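PDB 2GFI: phytase from Debaryomyces castellii, which catalyses the hydrolytic release of phosphate from inositol hexakisphosphate as a 3-phytase of the histidine acid phosphatase family. Local coordinates for residues T308-S313 with E421-T426. Sequence-based numbering, arbitrary orientation.
Sequences TLLNAS and ERVAGT. With NAG (2-acetamido-2-deoxy-beta-D-glucopyranose), chain C.
Val423, in the last turn of helix 412-423, sets its two methyls against Leu310, Asn311 and the first sugar of the N-glycan. Its CB lies 3.8 Å from Asn311 OD1. CG1, beside the backbone N (chi1 -52°), turns to helix 302-318, where it meets Asn311 OD1 at 3.4 Å and Leu310 CD2 at 3.9 Å. CG2 sits against the glycosidic linkage, 3.8 Å from NAG C1, with OD1 also close by. The same Leu310 methyl touches Arg422 CB at 3.7 Å, while the Arg422 guanidinium turns off to the carbonyl of Ala342 through NE. Leu310 continues this apolar layer to Phe339 and Ile343 of helix 333-343. Asn311 carries the glycan on ND2, and the sugar bridges to Thr426 at the end of the type II turn from Val423 to Thr426. There NAG N2 donates to Thr426 OG1 over 3.0 Å, at an N-H...O angle of 162°; NAG O3 also lies very close to Thr426 O, at a doubtful 2.5 Å. Val423 O accepts from Thr426 N, closing the turn. An alanine in place of Val423 would probably leave Leu310 CD2 and Asn311 OD1 without their methyl neighbours and open a gap beside the linkage. Between the segments themselves the contact is van der Waals packing; the polar tie runs through the sugar, so the attached glycan probably helps fasten the turn that ends helix 412-423 to helix 302-318.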
ATOM      1  N   THR A 308     -14.474 -10.568  37.297  1.00 30.10           N
ATOM      2  CA  THR A 308     -13.424 -11.222  38.050  1.00 30.12           C
ATOM      3  C   THR A 308     -12.077 -10.760  37.557  1.00 30.46           C
ATOM      4  O   THR A 308     -11.240 -10.316  38.376  1.00 30.91           O
ATOM      5  CB  THR A 308     -13.543 -12.781  38.060  1.00 30.25           C
ATOM      6  OG1 THR A 308     -13.503 -13.284  36.721  1.00 30.58           O
ATOM      7  CG2 THR A 308     -14.901 -13.214  38.560  1.00 29.82           C
ATOM      8  N   LEU A 309     -11.866 -10.822  36.233  1.00 30.43           N
ATOM      9  CA  LEU A 309     -10.623 -10.306  35.636  1.00 30.49           C
ATOM     10  C   LEU A 309     -10.551  -8.801  35.673  1.00 29.42           C
ATOM     11  O   LEU A 309      -9.475  -8.267  35.759  1.00 29.63           O
ATOM     12  CB  LEU A 309     -10.380 -10.822  34.202  1.00 31.59           C
ATOM     13  CG  LEU A 309     -10.058 -12.314  34.060  1.00 32.92           C
ATOM     14  CD1 LEU A 309      -9.930 -12.718  32.591  1.00 34.89           C
ATOM     15  CD2 LEU A 309      -8.808 -12.726  34.876  1.00 33.36           C
ATOM     16  N   LEU A 310     -11.686  -8.106  35.606  1.00 28.91           N
ATOM     17  CA  LEU A 310     -11.657  -6.638  35.695  1.00 27.56           C
ATOM     18  C   LEU A 310     -11.161  -6.182  37.064  1.00 27.87           C
ATOM     19  O   LEU A 310     -10.300  -5.297  37.143  1.00 27.24           O
ATOM     20  CB  LEU A 310     -13.013  -6.033  35.363  1.00 27.51           C
ATOM     21  CG  LEU A 310     -13.063  -4.508  35.242  1.00 26.60           C
ATOM     22  CD1 LEU A 310     -12.185  -4.085  34.107  1.00 27.68           C
ATOM     23  CD2 LEU A 310     -14.493  -4.028  35.075  1.00 26.51           C
ATOM     24  N   ASN A 311     -11.683  -6.820  38.129  1.00 28.46           N
ATOM     25  CA  ASN A 311     -11.225  -6.589  39.531  1.00 28.31           C
ATOM     26  C   ASN A 311      -9.752  -6.883  39.748  1.00 27.14           C
ATOM     27  O   ASN A 311      -9.026  -6.069  40.325  1.00 27.86           O
ATOM     28  CB  ASN A 311     -12.021  -7.465  40.501  1.00 29.31           C
ATOM     29  CG  ASN A 311     -13.377  -6.883  40.852  1.00 31.34           C
ATOM     30  OD1 ASN A 311     -13.663  -5.724  40.536  1.00 33.32           O
ATOM     31  ND2 ASN A 311     -14.212  -7.693  41.537  1.00 35.14           N
ATOM     32  N   ALA A 312      -9.315  -8.039  39.269  1.00 26.05           N
ATOM     33  CA  ALA A 312      -7.942  -8.507  39.405  1.00 26.06           C
ATOM     34  C   ALA A 312      -6.975  -7.548  38.736  1.00 26.38           C
ATOM     35  O   ALA A 312      -5.972  -7.113  39.345  1.00 26.07           O
ATOM     36  CB  ALA A 312      -7.798  -9.909  38.808  1.00 26.01           C
ATOM     37  N   SER A 313      -7.298  -7.199  37.488  1.00 26.01           N
ATOM     38  CA  SER A 313      -6.569  -6.185  36.734  1.00 26.40           C
ATOM     39  C   SER A 313      -6.473  -4.851  37.476  1.00 26.76           C
ATOM     40  O   SER A 313      -5.427  -4.193  37.461  1.00 25.93           O
ATOM     41  CB  SER A 313      -7.217  -5.986  35.348  1.00 26.20           C
ATOM     42  OG  SER A 313      -7.020  -4.668  34.870  1.00 24.99           O
ATOM     43  N   GLU A 421     -18.158   1.017  39.327  1.00 38.56           N
ATOM     44  CA  GLU A 421     -19.445   1.126  38.620  1.00 40.89           C
ATOM     45  C   GLU A 421     -19.757  -0.113  37.783  1.00 39.47           C
ATOM     46  O   GLU A 421     -20.918  -0.577  37.752  1.00 39.84           O
ATOM     47  CB  GLU A 421     -19.445   2.341  37.682  1.00 41.17           C
ATOM     48  CG  GLU A 421     -19.738   3.686  38.337  1.00 44.65           C
ATOM     49  CD  GLU A 421     -19.836   4.837  37.322  1.00 44.41           C
ATOM     50  OE1 GLU A 421     -18.992   4.891  36.358  1.00 50.98           O
ATOM     51  OE2 GLU A 421     -20.771   5.689  37.486  1.00 50.55           O
ATOM     52  N   ARG A 422     -18.721  -0.631  37.105  1.00 37.87           N
ATOM     53  CA  ARG A 422     -18.849  -1.799  36.247  1.00 36.18           C
ATOM     54  C   ARG A 422     -19.139  -3.038  37.062  1.00 35.49           C
ATOM     55  O   ARG A 422     -19.963  -3.852  36.686  1.00 35.16           O
ATOM     56  CB  ARG A 422     -17.582  -2.014  35.400  1.00 35.90           C
ATOM     57  CG  ARG A 422     -17.308  -0.958  34.313  1.00 33.73           C
ATOM     58  CD  ARG A 422     -18.456  -0.738  33.376  1.00 30.30           C
ATOM     59  NE  ARG A 422     -18.721  -1.927  32.604  1.00 31.05           N
ATOM     60  CZ  ARG A 422     -19.776  -2.079  31.805  1.00 32.76           C
ATOM     61  NH1 ARG A 422     -20.663  -1.107  31.694  1.00 32.31           N
ATOM     62  NH2 ARG A 422     -19.952  -3.213  31.126  1.00 31.45           N
ATOM     63  N   VAL A 423     -18.460  -3.184  38.193  1.00 35.47           N
ATOM     64  CA  VAL A 423     -18.573  -4.421  38.982  1.00 34.88           C
ATOM     65  C   VAL A 423     -19.622  -4.335  40.079  1.00 35.57           C
ATOM     66  O   VAL A 423     -19.891  -5.328  40.755  1.00 35.37           O
ATOM     67  CB  VAL A 423     -17.212  -4.854  39.558  1.00 34.72           C
ATOM     68  CG1 VAL A 423     -16.154  -4.925  38.439  1.00 32.78           C
ATOM     69  CG2 VAL A 423     -16.773  -3.932  40.732  1.00 33.44           C
ATOM     70  N   ALA A 424     -20.217  -3.151  40.254  1.00 36.52           N
ATOM     71  CA  ALA A 424     -21.214  -2.938  41.314  1.00 37.49           C
ATOM     72  C   ALA A 424     -22.257  -4.038  41.301  1.00 38.26           C
ATOM     73  O   ALA A 424     -22.788  -4.401  40.242  1.00 37.74           O
ATOM     74  CB  ALA A 424     -21.901  -1.581  41.164  1.00 37.00           C
ATOM     75  N   GLY A 425     -22.547  -4.568  42.492  1.00 39.67           N
ATOM     76  CA  GLY A 425     -23.628  -5.545  42.664  1.00 39.88           C
ATOM     77  C   GLY A 425     -23.290  -6.904  42.086  1.00 40.43           C
ATOM     78  O   GLY A 425     -24.176  -7.743  41.915  1.00 40.78           O
ATOM     79  N   THR A 426     -22.017  -7.131  41.770  1.00 40.46           N
ATOM     80  CA  THR A 426     -21.619  -8.455  41.306  1.00 40.58           C
ATOM     81  C   THR A 426     -21.044  -9.267  42.445  1.00 40.63           C
ATOM     82  O   THR A 426     -20.413  -8.741  43.365  1.00 41.19           O
ATOM     83  CB  THR A 426     -20.602  -8.427  40.109  1.00 40.43           C
ATOM     84  OG1 THR A 426     -19.418  -7.728  40.503  1.00 40.64           O
ATOM     85  CG2 THR A 426     -21.158  -7.653  38.917  1.00 39.27           C
TER
HETATM   86  C1  NAG C 800     -15.306  -7.062  42.258  1.00 37.79           C
HETATM   87  C2  NAG C 800     -16.237  -8.224  42.679  1.00 40.55           C
HETATM   88  C3  NAG C 800     -17.325  -7.777  43.681  1.00 41.82           C
HETATM   89  C4  NAG C 800     -16.707  -7.009  44.865  1.00 43.43           C
HETATM   90  C5  NAG C 800     -15.885  -5.867  44.239  1.00 41.88           C
HETATM   91  C6  NAG C 800     -15.198  -4.972  45.250  1.00 41.90           C
HETATM   92  C7  NAG C 800     -16.449 -10.085  41.043  1.00 41.16           C
HETATM   93  C8  NAG C 800     -17.451 -10.771  40.154  1.00 37.74           C
HETATM   94  N2  NAG C 800     -16.828  -8.883  41.513  1.00 39.23           N
HETATM   95  O3  NAG C 800     -18.036  -8.911  44.103  1.00 41.16           O
HETATM   96  O4  NAG C 800     -17.646  -6.572  45.868  1.00 44.69           O
HETATM   97  O5  NAG C 800     -14.853  -6.395  43.411  1.00 38.94           O
HETATM   98  O6  NAG C 800     -14.393  -4.107  44.490  1.00 43.40           O
HETATM   99  O7  NAG C 800     -15.365 -10.640  41.280  1.00 38.99           O